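Local coordinates for protein acetyltransferase (Vibrio fischeri, PDB 3JVN) that probably transfers an acyl group, most likely acetyl from acetyl-CoA as in other GNAT-family enzymes, to an acceptor that is not established, at residues A[4-7]-A[8-11]; A[51-54]-A[55-58]; A[98-101]-A[102-105]; A[108-111]-A[112-115]. All blocks are in the same frame, centred on the assembly; numbering follows the deposited sequence.

Contact 1. Residues A[4-7]-A[8-11]; sequences VIRR and AKEI. With SO4 (sulfate ion), chain B.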
# COMPACT_ATOMS: atom_id res chain seq x y z
N VAL A 4 1.40 30.84 -7.77
CA VAL A 4 1.94 30.60 -6.43
C VAL A 4 1.27 29.40 -5.72
O VAL A 4 0.07 29.43 -5.46
CB VAL A 4 1.76 31.85 -5.52
CG1 VAL A 4 2.44 31.63 -4.17
CG2 VAL A 4 2.32 33.08 -6.22
N ILE A 5 2.05 28.37 -5.40
CA ILE A 5 1.49 27.21 -4.71
C ILE A 5 1.62 27.36 -3.20
O ILE A 5 2.69 27.69 -2.68
CB ILE A 5 2.19 25.89 -5.16
CG1 ILE A 5 1.80 25.54 -6.59
CG2 ILE A 5 1.78 24.75 -4.24
CD1 ILE A 5 2.31 26.52 -7.62
N ARG A 6 0.51 27.13 -2.50
CA ARG A 6 0.50 27.25 -1.04
C ARG A 6 -0.50 26.33 -0.36
O ARG A 6 -1.39 25.77 -1.00
CB ARG A 6 0.19 28.70 -0.64
CG ARG A 6 -0.92 29.35 -1.45
CD ARG A 6 -1.48 30.61 -0.77
NE ARG A 6 -2.61 30.27 0.09
CZ ARG A 6 -3.88 30.57 -0.18
NH1 ARG A 6 -4.84 30.21 0.66
NH2 ARG A 6 -4.20 31.25 -1.27
N ARG A 7 -0.34 26.17 0.95
CA ARG A 7 -1.25 25.34 1.71
C ARG A 7 -2.55 26.12 1.82
O ARG A 7 -2.55 27.33 2.07
CB ARG A 7 -0.70 25.06 3.11
CG ARG A 7 -0.69 26.27 4.00
CD ARG A 7 -0.59 25.89 5.46
NE ARG A 7 0.76 26.00 5.99
CZ ARG A 7 1.76 25.17 5.69
NH1 ARG A 7 2.95 25.36 6.23
NH2 ARG A 7 1.57 24.17 4.84
N ALA A 8 -3.67 25.44 1.61
CA ALA A 8 -4.99 26.06 1.68
C ALA A 8 -5.29 26.59 3.08
O ALA A 8 -4.61 26.28 4.05
CB ALA A 8 -6.05 25.06 1.27
N LYS A 9 -6.34 27.40 3.16
CA LYS A 9 -6.76 27.99 4.42
C LYS A 9 -8.28 27.99 4.51
O LYS A 9 -8.98 27.77 3.52
CB LYS A 9 -6.25 29.43 4.52
CG LYS A 9 -4.74 29.59 4.55
CD LYS A 9 -4.37 31.02 4.90
CE LYS A 9 -4.94 32.02 3.89
NZ LYS A 9 -4.82 33.45 4.31
N GLU A 10 -8.78 28.24 5.72
CA GLU A 10 -10.21 28.28 5.96
C GLU A 10 -10.89 29.32 5.06
O GLU A 10 -12.08 29.21 4.76
CB GLU A 10 -10.45 28.59 7.44
CG GLU A 10 -11.88 28.36 7.92
CD GLU A 10 -12.09 28.75 9.38
OE1 GLU A 10 -11.79 29.91 9.73
OE2 GLU A 10 -12.58 27.90 10.17
N ILE A 11 -10.11 30.30 4.61
CA ILE A 11 -10.57 31.39 3.74
C ILE A 11 -10.82 30.98 2.29
O ILE A 11 -11.40 31.73 1.52
CB ILE A 11 -9.55 32.56 3.72
CG1 ILE A 11 -8.20 32.08 3.16
CG2 ILE A 11 -9.35 33.11 5.13
CD1 ILE A 11 -7.63 32.93 2.02
S SO4 B . 3.42 26.49 1.85
O1 SO4 B . 2.05 26.86 2.30
O2 SO4 B . 3.97 25.47 2.75
O3 SO4 B . 4.28 27.69 1.89
O4 SO4 B . 3.37 25.97 0.46
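Arg6 and Lys9 meet at one carboxylate oxygen, Asp12 OD2, which takes a salt bridge from Arg6 NH1 and a hydrogen bond from the backbone N of Lys9. Arg6 NH2 makes a second salt bridge, to Glu62, and the two acids together fix the turn of the guanidinium. Beside it, the Lys9 side chain crosses the Arg6 chain at about a right angle. Lys9 CE lies 3.7 Å from Arg6 NH1, while Lys9 NZ stays 4.9 Å from Arg6 NH1. The acids would probably offset these like charges. Ile11 CD1 comes to the far end of the arginine, 4.1 Å from Arg6 NH1.

Arg7 faces the other way. Its backbone N gives a nearly straight bond of 2.8 Å to O1 of a sulfate ion, probably from the crystallisation liquor. With chi1 at 70° and a bend at chi3, the side chain curls back along the anion. Sulfate O1 then lies over one face of the Arg7 guanidinium, 3.7 Å above its plane and off-centre.

The arrangement belongs to the end of the first strand, which forms one edge of the GNAT sheet within this chain, where the backbone leaves for helix 13-30.

Contact 2. Residues A[51-54]-A[55-58]; sequences LDDP and ECMV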
# COMPACT_ATOMS: atom_id res chain seq x y z
N LEU A 51 -9.93 19.71 5.36
CA LEU A 51 -8.87 20.68 5.55
C LEU A 51 -8.41 20.73 7.01
O LEU A 51 -7.22 20.89 7.29
CB LEU A 51 -9.38 22.04 5.10
CG LEU A 51 -8.38 23.16 4.79
CD1 LEU A 51 -9.19 24.35 4.31
CD2 LEU A 51 -7.54 23.53 6.01
N ASP A 52 -9.34 20.56 7.94
CA ASP A 52 -9.06 20.61 9.38
C ASP A 52 -8.40 19.35 9.94
O ASP A 52 -7.81 19.38 11.03
CB ASP A 52 -10.36 20.90 10.15
CG ASP A 52 -10.15 21.02 11.65
OD1 ASP A 52 -9.31 21.85 12.07
OD2 ASP A 52 -10.84 20.31 12.42
N ASP A 53 -8.51 18.26 9.20
CA ASP A 53 -7.94 16.98 9.64
C ASP A 53 -6.41 17.07 9.68
O ASP A 53 -5.77 17.44 8.69
CB ASP A 53 -8.40 15.87 8.69
CG ASP A 53 -8.25 14.48 9.30
OD1 ASP A 53 -7.14 13.91 9.24
OD2 ASP A 53 -9.24 13.97 9.85
N PRO A 54 -5.81 16.74 10.83
CA PRO A 54 -4.35 16.79 11.01
C PRO A 54 -3.54 15.87 10.09
O PRO A 54 -2.33 16.06 9.91
CB PRO A 54 -4.18 16.47 12.50
CG PRO A 54 -5.29 15.54 12.78
CD PRO A 54 -6.47 16.11 11.99
N GLU A 55 -4.21 14.87 9.51
CA GLU A 55 -3.57 13.92 8.60
C GLU A 55 -3.84 14.27 7.13
O GLU A 55 -3.38 13.55 6.23
CB GLU A 55 -4.08 12.50 8.87
CG GLU A 55 -3.85 11.94 10.28
CD GLU A 55 -2.41 12.06 10.77
OE1 GLU A 55 -1.49 12.22 9.94
OE2 GLU A 55 -2.19 12.00 11.99
N CYS A 56 -4.56 15.36 6.89
CA CYS A 56 -4.91 15.77 5.53
C CYS A 56 -4.11 16.94 4.95
O CYS A 56 -3.56 17.77 5.68
CB CYS A 56 -6.40 16.12 5.44
SG CYS A 56 -7.51 14.71 5.58
N MSE A 57 -4.05 17.00 3.63
CA MSE A 57 -3.33 18.07 2.95
C MSE A 57 -4.12 18.64 1.79
O MSE A 57 -4.79 17.92 1.06
CB MSE A 57 -2.00 17.53 2.43
CG MSE A 57 -1.04 17.12 3.51
SE MSE A 57 0.23 15.79 2.91
CE MSE A 57 1.34 16.92 1.79
N VAL A 58 -4.05 19.95 1.63
CA VAL A 58 -4.73 20.59 0.52
C VAL A 58 -3.92 21.80 0.08
O VAL A 58 -3.78 22.76 0.82
CB VAL A 58 -6.18 21.00 0.87
CG1 VAL A 58 -6.23 21.69 2.22
CG2 VAL A 58 -6.73 21.90 -0.20
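Asp53 accepts two backbone N-H groups from residues two and three further on, one on its carboxylate and one on its carbonyl. Cys56 N bonds to Asp53 O at 3.0 Å with an angle of 160°, which closes a type I beta turn from Asp53 to Cys56. Glu55 N bonds to Asp53 OD1 at 3.1 Å, which makes an Asx turn on the same corner. The turn carries the chain from helix 47-52 into strand 56-62 of the GNAT fold.

The two bonds differ in approach. Cys56 N stands above the plane of the Asp53 carbonyl, 60° out of it. Glu55 N reaches OD1 from the anti side, somewhat out of the carboxylate plane. Asp53 CG lies trans to its own N (chi1 -161°), and this lets the carboxylate reach forward over the corner. OD1 has a further partner, the hydroxyl of Thr81 of the second subunit. The turn therefore also belongs to the subunit interface.

Pro54 takes the second position of the turn, which its ring suits. Glu55 CB lies 3.4 Å from Asp53 OD1. Beyond CB the glutamate chain bends at chi2 toward the Pro54 carbonyl. Its carboxylate is turned well away from the plane of the aspartate group. Cys56 SG lies beside Asp53 CB, and Val82 of the second subunit packs against both residues. At the helix end, Leu51 CG packs on Val58 CG1, 3.7 Å away.

Contact 3. Residues A[98-101]-A[102-105]; sequences KEYR and REGV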
# COMPACT_ATOMS: atom_id res chain seq x y z
N LYS A 98 -10.11 24.97 -16.67
CA LYS A 98 -9.93 24.62 -18.08
C LYS A 98 -9.16 25.73 -18.81
O LYS A 98 -8.56 25.50 -19.86
CB LYS A 98 -11.30 24.39 -18.74
CG LYS A 98 -12.12 23.24 -18.11
CD LYS A 98 -13.23 22.67 -19.03
CE LYS A 98 -12.65 21.99 -20.29
NZ LYS A 98 -13.64 21.39 -21.27
N GLU A 99 -9.14 26.91 -18.21
CA GLU A 99 -8.44 28.05 -18.79
C GLU A 99 -6.96 28.07 -18.41
O GLU A 99 -6.17 28.79 -19.02
CB GLU A 99 -9.12 29.34 -18.33
CG GLU A 99 -8.59 30.59 -18.99
CD GLU A 99 -8.95 31.83 -18.21
OE1 GLU A 99 -10.16 32.06 -17.99
OE2 GLU A 99 -8.02 32.56 -17.81
N TYR A 100 -6.59 27.28 -17.41
CA TYR A 100 -5.20 27.24 -16.96
C TYR A 100 -4.47 25.91 -17.13
O TYR A 100 -3.34 25.74 -16.64
CB TYR A 100 -5.13 27.69 -15.50
CG TYR A 100 -5.33 29.17 -15.33
CD1 TYR A 100 -4.24 30.03 -15.22
CD2 TYR A 100 -6.62 29.72 -15.30
CE1 TYR A 100 -4.42 31.41 -15.09
CE2 TYR A 100 -6.81 31.10 -15.17
CZ TYR A 100 -5.70 31.93 -15.06
OH TYR A 100 -5.88 33.29 -14.94
N ARG A 101 -5.09 24.96 -17.82
CA ARG A 101 -4.44 23.67 -18.04
C ARG A 101 -3.34 23.84 -19.08
O ARG A 101 -3.21 24.89 -19.70
CB ARG A 101 -5.46 22.62 -18.51
CG ARG A 101 -6.06 21.82 -17.37
CD ARG A 101 -7.49 22.23 -17.04
NE ARG A 101 -8.48 21.50 -17.83
CZ ARG A 101 -9.73 21.29 -17.43
NH1 ARG A 101 -10.14 21.75 -16.26
NH2 ARG A 101 -10.58 20.61 -18.20
N ARG A 102 -2.53 22.79 -19.27
CA ARG A 102 -1.43 22.86 -20.24
C ARG A 102 -0.48 24.00 -19.88
O ARG A 102 0.08 24.66 -20.76
CB ARG A 102 -1.98 23.09 -21.65
CG ARG A 102 -2.31 21.83 -22.43
CD ARG A 102 -1.09 21.33 -23.20
NE ARG A 102 0.06 21.10 -22.33
CZ ARG A 102 1.26 20.70 -22.74
NH1 ARG A 102 1.49 20.50 -24.04
NH2 ARG A 102 2.23 20.52 -21.86
N GLU A 103 -0.28 24.22 -18.58
CA GLU A 103 0.61 25.29 -18.13
C GLU A 103 1.55 24.83 -17.01
O GLU A 103 2.25 25.64 -16.40
CB GLU A 103 -0.24 26.48 -17.67
CG GLU A 103 0.54 27.76 -17.40
CD GLU A 103 -0.35 28.98 -17.42
OE1 GLU A 103 0.15 30.11 -17.18
OE2 GLU A 103 -1.56 28.82 -17.70
N GLY A 104 1.55 23.53 -16.75
CA GLY A 104 2.42 22.97 -15.72
C GLY A 104 1.98 23.21 -14.29
O GLY A 104 2.75 22.96 -13.36
N VAL A 105 0.76 23.69 -14.10
CA VAL A 105 0.24 23.95 -12.77
C VAL A 105 0.02 22.64 -12.00
O VAL A 105 0.11 22.60 -10.77
CB VAL A 105 -1.08 24.74 -12.85
CG1 VAL A 105 -1.53 25.16 -11.46
CG2 VAL A 105 -0.89 25.96 -13.74
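The side chains of Tyr100 and Glu103 run alongside each other in one direction. The tyrosine ring and the glutamate carboxylate are almost parallel, 11° apart. Glu103 OE2 meets the ring obliquely at Tyr100 CD1, at 3.8 Å. Glu103 gets there as an extended chain, its CG turned away from the backbone N (chi1 -170°). Glu103 CB also packs on the carbonyl oxygen of Tyr100, at 3.3 Å. Val105 CG2 approaches that same Tyr100 O, at 3.8 Å.

Arg101 turns elsewhere. Its chain bends at chi2 and chi3 and folds back along its own segment, which puts Lys98 CA over one guanidinium face, near its rim. Arg101 NH1 hydrogen-bonds to Ile96 O at the end of the preceding strand, and has a weak, long ion pair with Glu26. The backbone passes through positive phi at Arg102 and again at Gly104.

From Arg101 onward the sequence fits the Arg/Gln-x-x-Gly-x-Gly/Ala signature of GNAT enzymes, the loop that in relatives holds the pyrophosphate of acetyl-CoA. The loop runs from strand 86-96 into helix 105-118. Tyr100 and Val105 both rest on Ile68 of strand 67-79, and Met63 touches Tyr100 and Glu103.

Contact 4. Residues A[108-111]-A[112-115]; sequences QLMM and RIEQ. With SO4 (sulfate ion), chain B.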
# COMPACT_ATOMS: atom_id res chain seq x y z
N GLN A 108 3.45 21.50 -10.54
CA GLN A 108 3.83 22.28 -9.37
C GLN A 108 2.96 21.94 -8.16
O GLN A 108 3.34 22.24 -7.02
CB GLN A 108 3.79 23.78 -9.70
CG GLN A 108 2.57 24.24 -10.45
CD GLN A 108 2.74 25.63 -11.04
OE1 GLN A 108 3.69 25.90 -11.78
NE2 GLN A 108 1.80 26.52 -10.73
N LEU A 109 1.81 21.31 -8.39
CA LEU A 109 0.92 20.90 -7.30
C LEU A 109 1.36 19.51 -6.83
O LEU A 109 1.46 19.25 -5.63
CB LEU A 109 -0.53 20.86 -7.77
CG LEU A 109 -1.25 22.20 -7.97
CD1 LEU A 109 -2.60 21.97 -8.62
CD2 LEU A 109 -1.42 22.90 -6.64
N MSE A 110 1.62 18.61 -7.78
CA MSE A 110 2.08 17.27 -7.46
C MSE A 110 3.45 17.38 -6.81
O MSE A 110 3.84 16.54 -5.99
CB MSE A 110 2.20 16.42 -8.73
CG MSE A 110 0.90 15.77 -9.21
SE MSE A 110 0.27 14.36 -7.99
CE MSE A 110 2.01 13.70 -7.42
N MSE A 111 4.18 18.42 -7.20
CA MSE A 111 5.53 18.68 -6.71
C MSE A 111 5.48 19.08 -5.24
O MSE A 111 6.32 18.68 -4.43
CB MSE A 111 6.17 19.81 -7.52
CG MSE A 111 7.59 19.52 -8.00
SE MSE A 111 7.66 18.10 -9.34
CE MSE A 111 7.94 16.58 -8.16
N ARG A 112 4.49 19.90 -4.90
CA ARG A 112 4.32 20.37 -3.54
C ARG A 112 3.92 19.22 -2.60
O ARG A 112 4.60 18.95 -1.61
CB ARG A 112 3.25 21.46 -3.49
CG ARG A 112 3.06 22.07 -2.11
CD ARG A 112 4.27 22.91 -1.69
NE ARG A 112 4.20 23.35 -0.30
CZ ARG A 112 4.17 22.52 0.75
NH1 ARG A 112 4.19 21.20 0.57
NH2 ARG A 112 4.11 23.01 1.98
N ILE A 113 2.83 18.52 -2.92
CA ILE A 113 2.39 17.44 -2.06
C ILE A 113 3.47 16.38 -1.80
O ILE A 113 3.55 15.83 -0.69
CB ILE A 113 1.09 16.76 -2.60
CG1 ILE A 113 0.57 15.77 -1.55
CG2 ILE A 113 1.35 16.09 -3.94
CD1 ILE A 113 -0.91 15.40 -1.70
N GLU A 114 4.31 16.11 -2.80
CA GLU A 114 5.38 15.13 -2.65
C GLU A 114 6.47 15.69 -1.73
O GLU A 114 7.16 14.93 -1.05
CB GLU A 114 6.00 14.80 -4.01
CG GLU A 114 5.06 14.17 -5.03
CD GLU A 114 5.74 13.93 -6.37
OE1 GLU A 114 5.06 13.53 -7.34
OE2 GLU A 114 6.97 14.13 -6.46
N GLN A 115 6.62 17.00 -1.70
CA GLN A 115 7.63 17.60 -0.84
C GLN A 115 7.30 17.24 0.60
O GLN A 115 8.14 16.69 1.31
CB GLN A 115 7.62 19.11 -1.01
CG GLN A 115 8.73 19.83 -0.28
CD GLN A 115 8.53 21.34 -0.31
OE1 GLN A 115 7.66 21.87 0.37
NE2 GLN A 115 9.33 22.03 -1.12
S SO4 B . 3.42 26.49 1.85
O1 SO4 B . 2.05 26.86 2.30
O2 SO4 B . 3.97 25.47 2.75
O3 SO4 B . 4.28 27.69 1.89
O4 SO4 B . 3.37 25.97 0.46
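Arg112 holds CG opposite its backbone N (chi1 -177°) and then bends at chi2 (69°). Its CB stays on the carbonyls of the previous turn, 3.6 Å from both Gln108 O and Leu109 O, while the guanidinium swings off the helix to a sulfate ion. Two neighbouring N-H groups take two oxygens of the ion. Arg112 NE bonds to sulfate O4 at 2.9 Å, and Arg112 NH2 bonds to sulfate O2 at 2.6 Å. The sulfur lies in the guanidinium plane, at its edge. Gln115 OE1 sits over the centre of one face of the Arg112 guanidinium, 3.5 Å above it.

The helix itself is the connection in a beta-alpha-beta crossover between the parallel strands 86-96 and 124-127, a core element of the GNAT fold. Leu109, Met110 and Ile113 face that sheet and pack on Ile71. Ile113 N bonds to Leu109 O at 3.1 Å, nearly straight. The bond from Arg112 N to Gln108 O is weak.

Glu114 extends beyond CG, and its carboxylate lies toward the methyl ends of the selenomethionines Met110 and Met111. The exact fit is doubtful, because the Glu114 side chain is crowded in the model. Met110 CE also packs on Ile113 CG2, at 4.3 Å.

How the contacts relate
The four contacts follow one another along the chain, and none nests in or crosses another. Contact 1 ends the first strand and leads into helix 13-30. Contact 2 turns helix 47-52 into strand 56-62, which lies beside strand 4-7 in the sheet. The two meet where Ala8 N probably bonds to Val58 O, and Leu51 CD1 packs on Lys9 O. Contact 3 is the loop before helix 105-118, far from contact 2 (centres about 25 Å apart). Contact 4 follows in that helix. Contacts 1 and 4 share the sulfate, and Ile5 packs on Gln108, Leu109 and Arg112. Met57 CE of contact 2 also touches the helix, at Ile113 O.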